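Local coordinates for protein dihydrolipoyl dehydrogenase (PDB 6UZI) that probably catalyses the NAD(+)-dependent oxidation of dihydrolipoyl groups on carrier proteins, using one bound FAD per subunit and a redox-active disulfide, at residues Y43-G48 with Q102-I107. Residues are numbered along the deposited sequence; the frame is centred on the assembly and turned at random.
Sequences YSTLGG and QTTKGI. With FAD (flavin-adenine dinucleotide), chain E.
T104 and I107, one turn apart on helix 89-113, meet T45, L46 and G47 in the loop that leaves strand 37-41 of the Rossmann-type FAD-binding domain and leads into helix 48-52. T104 comes first. Its side chain crosses that of T45 at about a right angle, and its methyl CG2 lies 3.6 Å from T45 CB. With CG2 anti to the backbone N (the OG1 torsion, chi1, is -75°), the methyl is left for the loop while OG1 turns back to its own helix, making a weak hydrogen bond to V100 O. Threonine suits the place because one small side chain offers both a methyl for packing and a hydroxyl that the helix can engage. T45 OG1 is likewise engaged elsewhere, by a weak hydrogen bond to N52. A turn later, I107 spreads its two branches over the loop, as a branched, apolar isoleucine can: one arm for L46, one for G47. CG2 rests 3.8 Å from L46 CB, an apolar contact; L46, a leucine suited to this buried place, also packs on N108 and M111 of the same helix. The other branch reaches G47, whose phi of 129° suits glycine. The G47 amide donates a hydrogen bond to S19 OG, and the next residue, G48, lies against the FAD ribose. With only hydrogens on its CA, G47 lets the isoleucine methyl lie directly over its backbone: the extended CG1 arm (chi2 178°) brings I107 CD1 to 3.6 Å from G47 CA.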
loop_
_atom_site.group_PDB
_atom_site.type_symbol
_atom_site.label_atom_id
_atom_site.label_comp_id
_atom_site.label_asym_id
_atom_site.label_seq_id
_atom_site.Cartn_x
_atom_site.Cartn_y
_atom_site.Cartn_z
ATOM N N TYR A 43 -14.037 22.349 21.446
ATOM C CA TYR A 43 -13.866 22.899 20.111
ATOM C C TYR A 43 -15.217 23.069 19.424
ATOM O O TYR A 43 -16.222 22.464 19.804
ATOM C CB TYR A 43 -12.965 21.990 19.272
ATOM C CG TYR A 43 -12.208 22.675 18.156
ATOM C CD1 TYR A 43 -12.519 22.408 16.824
ATOM C CD2 TYR A 43 -11.196 23.587 18.420
ATOM C CE1 TYR A 43 -11.845 23.023 15.786
ATOM C CE2 TYR A 43 -10.510 24.215 17.382
ATOM C CZ TYR A 43 -10.842 23.926 16.066
ATOM O OH TYR A 43 -10.174 24.540 15.027
ATOM N N SER A 44 -15.230 23.927 18.402
ATOM C CA SER A 44 -16.460 24.163 17.655
ATOM C C SER A 44 -16.908 22.905 16.925
ATOM O O SER A 44 -18.109 22.703 16.708
ATOM C CB SER A 44 -16.270 25.315 16.670
ATOM O OG SER A 44 -15.283 24.994 15.706
ATOM N N THR A 45 -15.964 22.057 16.525
ATOM C CA THR A 45 -16.280 20.831 15.817
ATOM C C THR A 45 -15.632 19.638 16.513
ATOM O O THR A 45 -14.707 19.778 17.315
ATOM C CB THR A 45 -15.811 20.904 14.361
ATOM O OG1 THR A 45 -14.396 21.103 14.329
ATOM C CG2 THR A 45 -16.491 22.061 13.644
ATOM N N LEU A 46 -16.122 18.450 16.174
ATOM C CA LEU A 46 -15.620 17.208 16.738
ATOM C C LEU A 46 -14.449 16.707 15.897
ATOM O O LEU A 46 -14.285 17.092 14.738
ATOM C CB LEU A 46 -16.737 16.164 16.785
ATOM C CG LEU A 46 -18.021 16.594 17.503
ATOM C CD1 LEU A 46 -19.044 15.457 17.540
ATOM C CD2 LEU A 46 -17.726 17.131 18.900
ATOM N N GLY A 47 -13.630 15.836 16.488
ATOM C CA GLY A 47 -12.533 15.255 15.731
ATOM C C GLY A 47 -11.173 15.355 16.395
ATOM O O GLY A 47 -10.240 14.626 16.036
ATOM N N GLY A 48 -11.030 16.302 17.320
ATOM C CA GLY A 48 -9.800 16.413 18.070
ATOM C C GLY A 48 -8.636 16.983 17.276
ATOM O O GLY A 48 -8.795 17.659 16.255
ATOM N N GLN A 102 -15.147 17.972 5.583
ATOM C CA GLN A 102 -15.755 16.703 5.194
ATOM C C GLN A 102 -15.742 15.715 6.351
ATOM O O GLN A 102 -16.779 15.151 6.719
ATOM C CB GLN A 102 -15.003 16.097 4.006
ATOM C CG GLN A 102 -15.484 16.468 2.618
ATOM C CD GLN A 102 -14.758 15.655 1.552
ATOM O OE1 GLN A 102 -13.667 16.024 1.103
ATOM N NE2 GLN A 102 -15.354 14.530 1.159
ATOM N N THR A 103 -14.568 15.508 6.950
ATOM C CA THR A 103 -14.430 14.498 7.992
ATOM C C THR A 103 -15.204 14.878 9.253
ATOM O O THR A 103 -15.755 14.005 9.934
ATOM C CB THR A 103 -12.946 14.271 8.277
ATOM O OG1 THR A 103 -12.252 14.095 7.034
ATOM C CG2 THR A 103 -12.727 13.037 9.152
ATOM N N THR A 104 -15.260 16.172 9.575
ATOM C CA THR A 104 -16.054 16.626 10.715
ATOM C C THR A 104 -17.525 16.257 10.545
ATOM O O THR A 104 -18.174 15.798 11.494
ATOM C CB THR A 104 -15.904 18.146 10.885
ATOM O OG1 THR A 104 -14.624 18.459 11.444
ATOM C CG2 THR A 104 -16.968 18.693 11.796
ATOM N N LYS A 105 -18.074 16.453 9.345
ATOM C CA LYS A 105 -19.467 16.092 9.113
ATOM C C LYS A 105 -19.685 14.593 9.269
ATOM O O LYS A 105 -20.735 14.160 9.756
ATOM C CB LYS A 105 -19.911 16.551 7.723
ATOM C CG LYS A 105 -20.195 18.036 7.613
ATOM C CD LYS A 105 -20.750 18.380 6.239
ATOM C CE LYS A 105 -20.958 19.879 6.080
ATOM N NZ LYS A 105 -21.538 20.196 4.745
ATOM N N GLY A 106 -18.702 13.786 8.862
ATOM C CA GLY A 106 -18.823 12.348 9.035
ATOM C C GLY A 106 -18.847 11.950 10.496
ATOM O O GLY A 106 -19.601 11.058 10.895
ATOM N N ILE A 107 -18.048 12.627 11.320
ATOM C CA ILE A 107 -18.061 12.335 12.744
ATOM C C ILE A 107 -19.389 12.750 13.362
ATOM O O ILE A 107 -19.943 12.034 14.202
ATOM C CB ILE A 107 -16.873 13.023 13.433
ATOM C CG1 ILE A 107 -15.561 12.469 12.884
ATOM C CG2 ILE A 107 -16.946 12.815 14.933
ATOM C CD1 ILE A 107 -14.351 13.123 13.466
HETATM P PA FAD E . -6.877 14.650 20.844
HETATM O O1A FAD E . -6.980 14.315 19.403
HETATM O O2A FAD E . -5.533 15.342 21.093
HETATM O O5B FAD E . -8.005 15.723 21.199
HETATM C C5B FAD E . -8.726 15.546 22.430
HETATM C C4B FAD E . -9.852 16.546 22.454
HETATM O O4B FAD E . -10.204 16.851 23.816
HETATM C C3B FAD E . -9.578 17.894 21.768
HETATM O O3B FAD E . -10.463 18.035 20.664
HETATM C C2B FAD E . -9.901 18.941 22.850
HETATM O O2B FAD E . -10.589 20.072 22.325
HETATM C C1B FAD E . -10.762 18.142 23.824
HETATM N N9A FAD E . -10.739 18.615 25.199
HETATM C C8A FAD E . -9.636 18.783 25.997
HETATM N N7A FAD E . -9.912 19.165 27.219
HETATM C C5A FAD E . -11.299 19.262 27.230
HETATM C C6A FAD E . -12.216 19.617 28.232
HETATM N N6A FAD E . -11.869 19.913 29.488
HETATM N N1A FAD E . -13.528 19.627 27.908
HETATM C C2A FAD E . -13.884 19.298 26.661
HETATM N N3A FAD E . -13.109 18.937 25.634
HETATM C C4A FAD E . -11.815 18.936 25.985
HETATM N N1 FAD E . -0.988 10.673 14.842
HETATM C C2 FAD E . -1.013 9.588 14.030
HETATM O O2 FAD E . -1.310 8.474 14.461
HETATM N N3 FAD E . -0.716 9.727 12.685
HETATM C C4 FAD E . -0.384 10.908 12.046
HETATM O O4 FAD E . -0.149 10.918 10.838
HETATM C C4X FAD E . -0.364 12.054 12.913
HETATM N N5 FAD E . -0.094 13.216 12.392
HETATM C C5X FAD E . -0.136 14.322 13.227
HETATM C C6 FAD E . 0.092 15.581 12.676
HETATM C C7 FAD E . -0.003 16.732 13.452
HETATM C C7M FAD E . 0.232 18.076 12.814
HETATM C C8 FAD E . -0.330 16.622 14.816
HETATM C C8M FAD E . -0.505 17.851 15.671
HETATM C C9 FAD E . -0.536 15.365 15.374
HETATM C C9A FAD E . -0.448 14.218 14.594
HETATM N N10 FAD E . -0.712 12.939 15.118
HETATM C C10 FAD E . -0.683 11.840 14.303
HETATM C "C1'" FAD E . -1.057 12.767 16.533
HETATM C "C2'" FAD E . -2.560 12.643 16.751
HETATM O "O2'" FAD E . -3.214 13.890 16.510
HETATM C "C3'" FAD E . -2.880 12.138 18.158
HETATM O "O3'" FAD E . -2.017 11.059 18.489
HETATM C "C4'" FAD E . -4.332 11.684 18.307
HETATM O "O4'" FAD E . -5.177 12.746 17.858
HETATM C "C5'" FAD E . -4.685 11.259 19.716
HETATM O "O5'" FAD E . -5.904 11.957 20.029
HETATM P P FAD E . -6.764 11.769 21.398
HETATM O O1P FAD E . -8.105 11.155 21.226
HETATM O O2P FAD E . -5.989 11.118 22.525
HETATM O O3P FAD E . -6.894 13.326 21.740
#